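Local coordinates for RNA-dependent RNA Polymerase (Bombyx mori cytoplasmic polyhedrosis virus, PDB 6TZ0), which catalyses RNA-templated RNA synthesis, probably making plus strands in transcription and minus strands in genome replication of a double-stranded RNA virus, at residues S93-G98 against E625-V630; F467-A472 against N494-L499; R487-L492 against Y637-A642; S616-S621 against N632-Y637. All blocks are in the same frame, centred on the assembly; numbering follows the deposited sequence.

Contact 1 (S93-G98 against E625-V630); sequences SFFKQG and EIFGQV
Phe627 turns the edge of its ring toward the face of Phe95. The centroids are 5.3 Å apart and the planes stand at 75°, a T-shaped pair. CE2 of Phe627 comes within 3.7 Å of CE2 of Phe95. Phe94 uses its backbone as well as its ring. Its CA lies over one face of Phe627, 3.7 Å from the centroid and 14° off the normal, a CH-pi contact. The opposite face of Phe627 is covered by CG2 of its own neighbour Ile626. The Phe94 ring lies obliquely to Phe627, with CD1 of Phe94 4.1 Å from CD2 of Phe627. Together the three phenylalanines form an aromatic cluster. It joins a loop of the N-terminal region to the turn of the beta hairpin 620-631 in the polymerase domain. Around the cluster, Val630 CG1 rests on CE1 of Phe94 at 3.9 Å. Ile626 CD1 comes up to CZ of Phe95 at 4.4 Å. Phe627 has CG anti to its carbonyl carbon (chi1 -58°), which aims the ring into this group. Its backbone N is hydrogen-bonded to Ser624 OG. Farther out, Leu88 touches both Phe95 and Phe627. Arg500 of the Viral structural protein 4 chain makes a cation-pi contact with Phe94.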
loop_
_atom_site.group_PDB
_atom_site.type_symbol
_atom_site.label_atom_id
_atom_site.label_comp_id
_atom_site.label_asym_id
_atom_site.label_seq_id
_atom_site.Cartn_x
_atom_site.Cartn_y
_atom_site.Cartn_z
ATOM N N SER A 93 -16.913 -9.201 23.469
ATOM C CA SER A 93 -15.540 -8.907 23.093
ATOM C C SER A 93 -15.458 -8.266 21.721
ATOM O O SER A 93 -14.491 -7.557 21.429
ATOM C CB SER A 93 -14.709 -10.188 23.132
ATOM O OG SER A 93 -15.209 -11.147 22.223
ATOM N N PHE A 94 -16.467 -8.495 20.885
ATOM C CA PHE A 94 -16.555 -7.931 19.547
ATOM C C PHE A 94 -18.028 -8.001 19.154
ATOM O O PHE A 94 -18.852 -8.543 19.892
ATOM C CB PHE A 94 -15.622 -8.685 18.581
ATOM C CG PHE A 94 -15.448 -8.028 17.245
ATOM C CD1 PHE A 94 -14.738 -6.848 17.131
ATOM C CD2 PHE A 94 -15.990 -8.594 16.105
ATOM C CE1 PHE A 94 -14.581 -6.237 15.906
ATOM C CE2 PHE A 94 -15.841 -7.986 14.879
ATOM C CZ PHE A 94 -15.131 -6.808 14.781
ATOM N N PHE A 95 -18.362 -7.414 18.002
ATOM C CA PHE A 95 -19.679 -7.582 17.403
ATOM C C PHE A 95 -19.965 -9.047 17.093
ATOM O O PHE A 95 -19.064 -9.885 17.009
ATOM C CB PHE A 95 -19.803 -6.787 16.106
ATOM C CG PHE A 95 -19.886 -5.310 16.299
ATOM C CD1 PHE A 95 -21.068 -4.722 16.712
ATOM C CD2 PHE A 95 -18.800 -4.498 16.023
ATOM C CE1 PHE A 95 -21.158 -3.357 16.883
ATOM C CE2 PHE A 95 -18.887 -3.128 16.187
ATOM C CZ PHE A 95 -20.068 -2.559 16.616
ATOM N N LYS A 96 -21.246 -9.342 16.900
ATOM C CA LYS A 96 -21.691 -10.698 16.622
ATOM C C LYS A 96 -21.185 -11.141 15.250
ATOM O O LYS A 96 -20.925 -10.318 14.368
ATOM C CB LYS A 96 -23.219 -10.767 16.700
ATOM C CG LYS A 96 -23.821 -12.156 16.757
ATOM C CD LYS A 96 -25.323 -12.099 16.920
ATOM C CE LYS A 96 -25.907 -13.491 17.003
ATOM N NZ LYS A 96 -27.379 -13.451 17.182
ATOM N N GLN A 97 -21.005 -12.455 15.098
ATOM C CA GLN A 97 -20.432 -13.062 13.905
ATOM C C GLN A 97 -21.238 -12.786 12.645
ATOM O O GLN A 97 -20.767 -12.088 11.742
ATOM C CB GLN A 97 -20.326 -14.566 14.103
ATOM C CG GLN A 97 -19.735 -15.302 12.940
ATOM C CD GLN A 97 -19.753 -16.786 13.158
ATOM O OE1 GLN A 97 -20.204 -17.272 14.187
ATOM N NE2 GLN A 97 -19.295 -17.518 12.175
ATOM N N GLY A 98 -22.450 -13.317 12.570
ATOM C CA GLY A 98 -23.301 -12.954 11.463
ATOM C C GLY A 98 -24.196 -11.808 11.865
ATOM O O GLY A 98 -25.269 -12.020 12.435
ATOM N N GLU A 625 -12.053 1.900 20.319
ATOM C CA GLU A 625 -12.583 2.619 21.469
ATOM C C GLU A 625 -13.675 1.835 22.179
ATOM O O GLU A 625 -13.865 2.005 23.386
ATOM C CB GLU A 625 -13.114 3.982 21.036
ATOM C CG GLU A 625 -12.034 4.968 20.659
ATOM C CD GLU A 625 -12.597 6.288 20.187
ATOM O OE1 GLU A 625 -13.828 6.375 20.000
ATOM O OE2 GLU A 625 -11.814 7.242 20.008
ATOM N N ILE A 626 -14.391 0.977 21.462
ATOM C CA ILE A 626 -15.387 0.129 22.102
ATOM C C ILE A 626 -14.717 -1.028 22.828
ATOM O O ILE A 626 -14.803 -1.153 24.054
ATOM C CB ILE A 626 -16.393 -0.398 21.067
ATOM C CG1 ILE A 626 -17.041 0.739 20.291
ATOM C CG2 ILE A 626 -17.464 -1.199 21.758
ATOM C CD1 ILE A 626 -17.801 0.248 19.090
ATOM N N PHE A 627 -14.026 -1.882 22.078
ATOM C CA PHE A 627 -13.633 -3.198 22.555
ATOM C C PHE A 627 -12.188 -3.268 23.024
ATOM O O PHE A 627 -11.761 -4.319 23.509
ATOM C CB PHE A 627 -13.857 -4.232 21.452
ATOM C CG PHE A 627 -15.267 -4.296 20.973
ATOM C CD1 PHE A 627 -16.250 -4.878 21.748
ATOM C CD2 PHE A 627 -15.609 -3.787 19.731
ATOM C CE1 PHE A 627 -17.555 -4.935 21.304
ATOM C CE2 PHE A 627 -16.908 -3.843 19.279
ATOM C CZ PHE A 627 -17.880 -4.421 20.066
ATOM N N GLY A 628 -11.434 -2.201 22.894
ATOM C CA GLY A 628 -10.047 -2.208 23.359
ATOM C C GLY A 628 -9.073 -2.537 22.228
ATOM O O GLY A 628 -8.844 -1.714 21.362
ATOM N N GLN A 629 -8.517 -3.742 22.258
ATOM C CA GLN A 629 -7.573 -4.188 21.243
ATOM C C GLN A 629 -8.136 -5.418 20.551
ATOM O O GLN A 629 -8.325 -6.461 21.184
ATOM C CB GLN A 629 -6.206 -4.484 21.855
ATOM C CG GLN A 629 -5.167 -4.837 20.830
ATOM C CD GLN A 629 -3.799 -5.030 21.431
ATOM O OE1 GLN A 629 -3.620 -4.910 22.641
ATOM N NE2 GLN A 629 -2.821 -5.336 20.588
ATOM N N VAL A 630 -8.399 -5.291 19.253
ATOM C CA VAL A 630 -9.042 -6.326 18.455
ATOM C C VAL A 630 -8.006 -6.912 17.510
ATOM O O VAL A 630 -7.344 -6.174 16.771
ATOM C CB VAL A 630 -10.241 -5.762 17.670
ATOM C CG1 VAL A 630 -10.887 -6.842 16.820
ATOM C CG2 VAL A 630 -11.245 -5.143 18.611
#

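Contact 2 (F467-A472 against N494-L499)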
loop_
_atom_site.group_PDB
_atom_site.type_symbol
_atom_site.label_atom_id
_atom_site.label_comp_id
_atom_site.label_asym_id
_atom_site.label_seq_id
_atom_site.Cartn_x
_atom_site.Cartn_y
_atom_site.Cartn_z
ATOM N N PHE A 467 14.188 -10.207 15.743
ATOM C CA PHE A 467 13.402 -10.904 16.750
ATOM C C PHE A 467 12.671 -9.924 17.651
ATOM O O PHE A 467 11.596 -10.242 18.159
ATOM C CB PHE A 467 14.287 -11.818 17.589
ATOM C CG PHE A 467 15.113 -12.764 16.780
ATOM C CD1 PHE A 467 14.519 -13.710 15.974
ATOM C CD2 PHE A 467 16.491 -12.751 16.890
ATOM C CE1 PHE A 467 15.282 -14.588 15.241
ATOM C CE2 PHE A 467 17.259 -13.628 16.168
ATOM C CZ PHE A 467 16.655 -14.550 15.346
ATOM N N LYS A 468 13.234 -8.733 17.851
ATOM C CA LYS A 468 12.512 -7.684 18.559
ATOM C C LYS A 468 11.283 -7.239 17.777
ATOM O O LYS A 468 10.234 -6.951 18.364
ATOM C CB LYS A 468 13.449 -6.506 18.817
ATOM C CG LYS A 468 12.844 -5.384 19.620
ATOM C CD LYS A 468 13.870 -4.309 19.908
ATOM C CE LYS A 468 14.187 -3.518 18.653
ATOM N NZ LYS A 468 15.088 -2.366 18.936
ATOM N N SER A 469 11.385 -7.198 16.448
ATOM C CA SER A 469 10.228 -6.843 15.632
ATOM C C SER A 469 9.161 -7.921 15.607
ATOM O O SER A 469 7.986 -7.600 15.411
ATOM C CB SER A 469 10.640 -6.579 14.203
ATOM O OG SER A 469 11.055 -7.774 13.570
ATOM N N LEU A 470 9.535 -9.187 15.791
ATOM C CA LEU A 470 8.527 -10.248 15.857
ATOM C C LEU A 470 7.631 -10.176 17.094
ATOM O O LEU A 470 6.673 -10.949 17.184
ATOM C CB LEU A 470 9.183 -11.625 15.816
ATOM C CG LEU A 470 9.797 -12.077 14.498
ATOM C CD1 LEU A 470 10.500 -13.396 14.691
ATOM C CD2 LEU A 470 8.721 -12.187 13.450
ATOM N N LYS A 471 7.921 -9.290 18.044
ATOM C CA LYS A 471 7.142 -9.135 19.260
ATOM C C LYS A 471 6.057 -8.071 19.129
ATOM O O LYS A 471 5.076 -8.108 19.876
ATOM C CB LYS A 471 8.101 -8.780 20.394
ATOM C CG LYS A 471 7.590 -8.915 21.802
ATOM C CD LYS A 471 8.657 -8.403 22.749
ATOM C CE LYS A 471 9.880 -9.306 22.718
ATOM N NZ LYS A 471 10.924 -8.896 23.688
ATOM N N ALA A 472 6.209 -7.125 18.203
ATOM C CA ALA A 472 5.371 -5.961 17.963
ATOM C C ALA A 472 4.166 -6.316 17.097
ATOM O O ALA A 472 4.264 -7.163 16.205
ATOM C CB ALA A 472 6.180 -4.863 17.281
ATOM N N ASN A 494 9.534 -0.711 10.455
ATOM C CA ASN A 494 10.601 -0.810 9.464
ATOM C C ASN A 494 11.260 -2.178 9.411
ATOM O O ASN A 494 11.843 -2.524 8.382
ATOM C CB ASN A 494 11.687 0.230 9.709
ATOM C CG ASN A 494 11.301 1.587 9.227
ATOM O OD1 ASN A 494 10.485 1.718 8.324
ATOM N ND2 ASN A 494 11.969 2.603 9.733
ATOM N N ASP A 495 11.164 -2.974 10.465
ATOM C CA ASP A 495 11.878 -4.238 10.459
ATOM C C ASP A 495 11.043 -5.382 9.904
ATOM O O ASP A 495 11.579 -6.241 9.190
ATOM C CB ASP A 495 12.353 -4.549 11.868
ATOM C CG ASP A 495 13.243 -3.471 12.422
ATOM O OD1 ASP A 495 13.987 -2.849 11.636
ATOM O OD2 ASP A 495 13.169 -3.215 13.642
ATOM N N ARG A 496 9.737 -5.406 10.186
ATOM C CA ARG A 496 8.850 -6.279 9.427
ATOM C C ARG A 496 8.780 -5.867 7.968
ATOM O O ARG A 496 8.586 -6.720 7.098
ATOM C CB ARG A 496 7.445 -6.284 10.015
ATOM C CG ARG A 496 7.282 -7.039 11.296
ATOM C CD ARG A 496 5.819 -7.010 11.671
ATOM N NE ARG A 496 5.524 -7.648 12.947
ATOM C CZ ARG A 496 5.224 -8.933 13.079
ATOM N NH1 ARG A 496 5.192 -9.722 12.015
ATOM N NH2 ARG A 496 4.956 -9.429 14.278
ATOM N N LEU A 497 8.931 -4.574 7.683
ATOM C CA LEU A 497 9.038 -4.138 6.299
ATOM C C LEU A 497 10.361 -4.582 5.697
ATOM O O LEU A 497 10.452 -4.840 4.495
ATOM C CB LEU A 497 8.885 -2.621 6.225
ATOM C CG LEU A 497 8.717 -1.998 4.845
ATOM C CD1 LEU A 497 7.421 -2.462 4.231
ATOM C CD2 LEU A 497 8.770 -0.492 4.909
ATOM N N PHE A 498 11.396 -4.685 6.528
ATOM C CA PHE A 498 12.705 -5.111 6.061
ATOM C C PHE A 498 12.741 -6.601 5.766
ATOM O O PHE A 498 13.495 -7.034 4.892
ATOM C CB PHE A 498 13.756 -4.745 7.104
ATOM C CG PHE A 498 15.158 -5.067 6.698
ATOM C CD1 PHE A 498 15.833 -4.258 5.807
ATOM C CD2 PHE A 498 15.802 -6.180 7.213
ATOM C CE1 PHE A 498 17.122 -4.542 5.437
ATOM C CE2 PHE A 498 17.091 -6.472 6.841
ATOM C CZ PHE A 498 17.751 -5.652 5.953
ATOM N N LEU A 499 11.952 -7.400 6.488
ATOM C CA LEU A 499 11.921 -8.835 6.215
ATOM C C LEU A 499 11.272 -9.144 4.874
ATOM O O LEU A 499 11.621 -10.136 4.225
ATOM C CB LEU A 499 11.195 -9.583 7.327
ATOM C CG LEU A 499 11.974 -9.750 8.620
ATOM C CD1 LEU A 499 11.106 -10.450 9.645
ATOM C CD2 LEU A 499 13.236 -10.540 8.337
#
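Ser469 and Asp495 meet closely, CB to CB at 3.5 Å, where the end of helix 464-469 lies against the weakly bonded helix 494-499. Ser469 OG is hydrogen-bonded to Ile466 O, one turn back in its helix, and Asp495 OD1 forms a salt bridge with Arg465. This part is buried. The part round Arg496 and Ala472 is looser and partly exposed. Here the chain leaves helix 464-469 through a type I beta turn from Ser469 to Ala472 and goes on into strand 474-477 of the mixed sheet. Arg496 reaches across to this turn. Its chain is extended from CG to NE (chi2 -176°), which carries the guanidinium over to the carbonyls. NH2 of Arg496 donates to Ala472 O at 3.1 Å, with an N-H...O angle of 151°. The donor lies nearly along the C=O axis, while the oxygen sits 17° out of the guanidinium plane. Leu470 O is farther off, 3.7 Å from NH2 of Arg496. Lys334 of the Viral structural protein 4 chain also makes a weak hydrogen bond to Ala472 O. One carbonyl therefore serves two cationic groups, and its negative end probably eases the closeness of their like charges.

Contact 3 (R487-L492 against Y637-A642)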
loop_
_atom_site.group_PDB
_atom_site.type_symbol
_atom_site.label_atom_id
_atom_site.label_comp_id
_atom_site.label_asym_id
_atom_site.label_seq_id
_atom_site.Cartn_x
_atom_site.Cartn_y
_atom_site.Cartn_z
ATOM N N ARG A 487 -12.082 -1.512 3.183
ATOM C CA ARG A 487 -10.743 -1.970 2.770
ATOM C C ARG A 487 -9.652 -1.538 3.764
ATOM O O ARG A 487 -8.878 -0.607 3.534
ATOM C CB ARG A 487 -10.444 -1.503 1.336
ATOM C CG ARG A 487 -9.163 -2.020 0.691
ATOM C CD ARG A 487 -9.047 -1.511 -0.732
ATOM N NE ARG A 487 -7.750 -1.816 -1.326
ATOM C CZ ARG A 487 -7.448 -2.964 -1.921
ATOM N NH1 ARG A 487 -6.242 -3.147 -2.439
ATOM N NH2 ARG A 487 -8.349 -3.933 -1.993
ATOM N N ALA A 488 -9.683 -2.180 4.929
ATOM C CA ALA A 488 -8.658 -1.960 5.946
ATOM C C ALA A 488 -7.281 -2.409 5.463
ATOM O O ALA A 488 -7.073 -3.581 5.141
ATOM C CB ALA A 488 -9.029 -2.713 7.221
ATOM N N ILE A 489 -6.331 -1.475 5.435
ATOM C CA ILE A 489 -4.973 -1.737 4.968
ATOM C C ILE A 489 -4.036 -1.781 6.175
ATOM O O ILE A 489 -4.259 -1.093 7.177
ATOM C CB ILE A 489 -4.541 -0.690 3.912
ATOM C CG1 ILE A 489 -3.299 -1.144 3.157
ATOM C CG2 ILE A 489 -4.337 0.698 4.488
ATOM C CD1 ILE A 489 -3.565 -2.333 2.312
ATOM N N SER A 490 -3.017 -2.630 6.107
ATOM C CA SER A 490 -2.156 -2.850 7.259
ATOM C C SER A 490 -0.942 -1.935 7.228
ATOM O O SER A 490 -0.507 -1.473 6.172
ATOM C CB SER A 490 -1.679 -4.297 7.326
ATOM O OG SER A 490 -0.776 -4.578 6.277
ATOM N N GLY A 491 -0.400 -1.680 8.411
ATOM C CA GLY A 491 0.816 -0.913 8.546
ATOM C C GLY A 491 1.745 -1.584 9.529
ATOM O O GLY A 491 1.313 -2.037 10.589
ATOM N N LEU A 492 3.022 -1.659 9.191
ATOM C CA LEU A 492 3.995 -2.370 9.998
ATOM C C LEU A 492 5.304 -1.600 10.028
ATOM O O LEU A 492 5.579 -0.771 9.161
ATOM C CB LEU A 492 4.164 -3.805 9.480
ATOM C CG LEU A 492 4.163 -4.020 7.963
ATOM C CD1 LEU A 492 5.505 -3.832 7.329
ATOM C CD2 LEU A 492 3.626 -5.397 7.642
ATOM N N TYR A 637 -3.472 -11.749 3.625
ATOM C CA TYR A 637 -2.224 -11.206 3.147
ATOM C C TYR A 637 -2.178 -9.734 3.536
ATOM O O TYR A 637 -3.163 -9.017 3.308
ATOM C CB TYR A 637 -2.085 -11.369 1.633
ATOM C CG TYR A 637 -0.660 -11.237 1.183
ATOM C CD1 TYR A 637 0.226 -12.290 1.346
ATOM C CD2 TYR A 637 -0.185 -10.055 0.640
ATOM C CE1 TYR A 637 1.535 -12.179 0.960
ATOM C CE2 TYR A 637 1.126 -9.936 0.252
ATOM C CZ TYR A 637 1.979 -10.998 0.414
ATOM O OH TYR A 637 3.288 -10.881 0.026
ATOM N N PRO A 638 -1.074 -9.252 4.122
ATOM C CA PRO A 638 -1.130 -7.975 4.862
ATOM C C PRO A 638 -1.348 -6.748 3.995
ATOM O O PRO A 638 -1.990 -5.793 4.449
ATOM C CB PRO A 638 0.232 -7.930 5.568
ATOM C CG PRO A 638 0.684 -9.346 5.622
ATOM C CD PRO A 638 0.187 -9.969 4.363
ATOM N N SER A 639 -0.778 -6.728 2.791
ATOM C CA SER A 639 -1.025 -5.752 1.727
ATOM C C SER A 639 -0.539 -4.334 2.031
ATOM O O SER A 639 -0.667 -3.443 1.186
ATOM C CB SER A 639 -2.509 -5.734 1.336
ATOM O OG SER A 639 -2.748 -4.810 0.291
ATOM N N GLY A 640 0.044 -4.117 3.204
ATOM C CA GLY A 640 0.786 -2.907 3.488
ATOM C C GLY A 640 2.252 -3.269 3.528
ATOM O O GLY A 640 3.059 -2.678 4.250
ATOM N N ARG A 641 2.580 -4.273 2.737
ATOM C CA ARG A 641 3.848 -4.972 2.755
ATOM C C ARG A 641 4.645 -4.579 1.510
ATOM O O ARG A 641 4.127 -3.936 0.596
ATOM C CB ARG A 641 3.553 -6.468 2.819
ATOM C CG ARG A 641 4.632 -7.373 3.292
ATOM C CD ARG A 641 4.073 -8.764 3.387
ATOM N NE ARG A 641 5.084 -9.736 3.761
ATOM C CZ ARG A 641 4.850 -11.033 3.879
ATOM N NH1 ARG A 641 5.830 -11.845 4.226
ATOM N NH2 ARG A 641 3.637 -11.515 3.648
ATOM N N ALA A 642 5.926 -4.944 1.485
ATOM C CA ALA A 642 6.766 -4.553 0.359
ATOM C C ALA A 642 6.428 -5.354 -0.891
ATOM O O ALA A 642 6.306 -4.788 -1.983
ATOM C CB ALA A 642 8.240 -4.706 0.722
#
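Ser490 and Pro638 join strand 489-491 to the loop before helix 644-665. The Ser639-Gly640 pair and the helix that follows are consistent with polymerase motif B. Strand 489-491 is at the edge of the mixed sheet and pairs antiparallel with strand 474-477. A hydrogen bond runs from Ser490 OG to Pro638 O. It is modelled at 2.5 Å, a length that carries little weight at this resolution. The rotation of Ser490, with OG between its backbone N and carbonyl carbon (chi1 69°), turns the hydroxyl to Pro638 O. It meets the oxygen from above the carbonyl plane, 59° out of it. A CA-H...O contact adds to this: Gly640, having no side chain, brings its CA up to Ser490 O at 3.3 Å. Van der Waals contacts surround these. Leu492 CD1 lies 4.1 Å from Gly640 O. Pro638 CB lies near Ser490 OG, at 3.6 Å. The side chain of Ser639 touches Asp552, a residue that binds UTP in another structure of this protein. On its strand side, Ser639 meets the end of Ile489, with OG of Ser639 3.3 Å from Ile489 CD1.

Contact 4 (S616-S621 against N632-Y637)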
loop_
_atom_site.group_PDB
_atom_site.type_symbol
_atom_site.label_atom_id
_atom_site.label_comp_id
_atom_site.label_asym_id
_atom_site.label_seq_id
_atom_site.Cartn_x
_atom_site.Cartn_y
_atom_site.Cartn_z
ATOM N N SER A 616 6.114 -16.462 10.030
ATOM C CA SER A 616 5.071 -15.742 9.313
ATOM C C SER A 616 3.893 -15.486 10.237
ATOM O O SER A 616 3.309 -16.428 10.780
ATOM C CB SER A 616 4.623 -16.525 8.083
ATOM O OG SER A 616 4.009 -17.733 8.472
ATOM N N GLN A 617 3.546 -14.216 10.409
ATOM C CA GLN A 617 2.393 -13.826 11.207
ATOM C C GLN A 617 1.716 -12.662 10.506
ATOM O O GLN A 617 2.312 -11.593 10.360
ATOM C CB GLN A 617 2.803 -13.429 12.623
ATOM C CG GLN A 617 1.630 -13.243 13.538
ATOM C CD GLN A 617 0.985 -14.555 13.894
ATOM O OE1 GLN A 617 1.663 -15.506 14.259
ATOM N NE2 GLN A 617 -0.328 -14.622 13.769
ATOM N N THR A 618 0.471 -12.863 10.092
ATOM C CA THR A 618 -0.248 -11.895 9.281
ATOM C C THR A 618 -1.152 -10.983 10.102
ATOM O O THR A 618 -1.299 -9.806 9.753
ATOM C CB THR A 618 -1.075 -12.642 8.222
ATOM O OG1 THR A 618 -0.216 -13.517 7.483
ATOM C CG2 THR A 618 -1.724 -11.697 7.237
ATOM N N SER A 619 -1.654 -11.481 11.239
ATOM C CA SER A 619 -2.832 -10.944 11.920
ATOM C C SER A 619 -2.661 -9.500 12.365
ATOM O O SER A 619 -1.811 -9.189 13.203
ATOM C CB SER A 619 -3.159 -11.812 13.128
ATOM O OG SER A 619 -3.496 -13.119 12.730
ATOM N N THR A 620 -3.475 -8.625 11.794
ATOM C CA THR A 620 -3.460 -7.220 12.148
ATOM C C THR A 620 -4.211 -6.989 13.448
ATOM O O THR A 620 -5.200 -7.659 13.750
ATOM C CB THR A 620 -4.088 -6.383 11.040
ATOM O OG1 THR A 620 -5.436 -6.814 10.837
ATOM C CG2 THR A 620 -3.322 -6.559 9.759
ATOM N N SER A 621 -3.727 -6.024 14.217
ATOM C CA SER A 621 -4.327 -5.656 15.489
ATOM C C SER A 621 -4.869 -4.242 15.372
ATOM O O SER A 621 -4.133 -3.321 15.009
ATOM C CB SER A 621 -3.306 -5.757 16.619
ATOM O OG SER A 621 -3.881 -5.365 17.846
ATOM N N ASN A 632 -6.991 -10.093 14.542
ATOM C CA ASN A 632 -7.593 -10.793 13.420
ATOM C C ASN A 632 -7.187 -12.263 13.452
ATOM O O ASN A 632 -6.220 -12.643 14.104
ATOM C CB ASN A 632 -7.150 -10.139 12.110
ATOM C CG ASN A 632 -7.977 -10.571 10.925
ATOM O OD1 ASN A 632 -8.928 -11.330 11.061
ATOM N ND2 ASN A 632 -7.594 -10.117 9.746
ATOM N N ALA A 633 -7.945 -13.096 12.747
ATOM C CA ALA A 633 -7.462 -14.439 12.482
ATOM C C ALA A 633 -6.352 -14.393 11.434
ATOM O O ALA A 633 -6.180 -13.407 10.716
ATOM C CB ALA A 633 -8.597 -15.348 12.022
ATOM N N GLU A 634 -5.591 -15.475 11.353
ATOM C CA GLU A 634 -4.374 -15.495 10.559
ATOM C C GLU A 634 -4.631 -16.188 9.225
ATOM O O GLU A 634 -5.531 -17.017 9.100
ATOM C CB GLU A 634 -3.254 -16.186 11.344
ATOM C CG GLU A 634 -1.829 -15.827 10.929
ATOM C CD GLU A 634 -1.283 -16.729 9.850
ATOM O OE1 GLU A 634 -1.712 -17.899 9.800
ATOM O OE2 GLU A 634 -0.434 -16.278 9.048
ATOM N N GLY A 635 -3.855 -15.815 8.216
ATOM C CA GLY A 635 -4.006 -16.422 6.910
ATOM C C GLY A 635 -4.619 -15.486 5.894
ATOM O O GLY A 635 -5.300 -15.917 4.960
ATOM N N THR A 636 -4.409 -14.197 6.093
ATOM C CA THR A 636 -4.774 -13.166 5.143
ATOM C C THR A 636 -3.475 -12.811 4.418
ATOM O O THR A 636 -2.474 -13.518 4.549
ATOM C CB THR A 636 -5.445 -12.015 5.907
ATOM O OG1 THR A 636 -6.327 -12.578 6.879
ATOM C CG2 THR A 636 -6.331 -11.148 5.013
ATOM N N TYR A 637 -3.472 -11.749 3.625
ATOM C CA TYR A 637 -2.224 -11.206 3.147
ATOM C C TYR A 637 -2.178 -9.734 3.536
ATOM O O TYR A 637 -3.163 -9.017 3.308
ATOM C CB TYR A 637 -2.085 -11.369 1.633
ATOM C CG TYR A 637 -0.660 -11.237 1.183
ATOM C CD1 TYR A 637 0.226 -12.290 1.346
ATOM C CD2 TYR A 637 -0.185 -10.055 0.640
ATOM C CE1 TYR A 637 1.535 -12.179 0.960
ATOM C CE2 TYR A 637 1.126 -9.936 0.252
ATOM C CZ TYR A 637 1.979 -10.998 0.414
ATOM O OH TYR A 637 3.288 -10.881 0.026
#
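Thr618 and Glu634 cross at about a right angle, just beyond the open end of the beta hairpin formed by strands 620-624 and 628-631. The chain running into the hairpin thus meets the chain running out of it. Thr618 OG1 donates to Glu634 OE2 at 3.2 Å. It comes from the anti side of the carboxylate, 30° out of the plane. Glu634 is bent at chi2 (-90°), which brings OE2 to the Thr618 hydroxyl. The amide NE2 of Gln617 meets the aliphatic part of Glu634, 3.4 Å from CG, with the amide and carboxylate planes 65° apart. The second oxygen of Glu634, OE1, has a weak hydrogen bond to His542 of the Viral structural protein 4 chain. Ser619 points its hydroxyl at the chain leaving the hairpin, and OG donates to Asn632 O at 3.1 Å from above the carbonyl plane. Thr620 and Asn632 lie side by side and point the same way, with OG1 of Thr620 4.0 Å from CB of Asn632. The Asn632 amide is held through ND2 by Val357 O, which also binds Thr636 OG1. Thr618 directs its methyl, anti to the backbone N, to the main chain of Thr636, with CG2 of Thr618 3.3 Å from Thr636 O.

In the fold
Contacts 1, 3 and 4 reach the same mixed sheet, whose strands run in the order 489-491, 474-477, 620-624, 628-631. Contact 4 lies at the base of the hairpin whose turn is in contact 1, about 17 Å away between centres. Gln629 and Ser621 link the two. Contacts 3 and 4 are about 10 Å apart between centres and share Tyr637; Pro638 packs on Thr618. Contact 2 is about 14 Å from each of them, and Leu497 touches Leu492 of contact 3. Contacts 3 and 4 both reach the nucleotide site: the side chains of Ser639 and Tyr637 are each about 4 Å from that of Asp552. Ser639 is also about 9 Å, between side chains, from Asp680, which binds magnesium in another structure of this protein. Contacts 1 and 2 lie away from it.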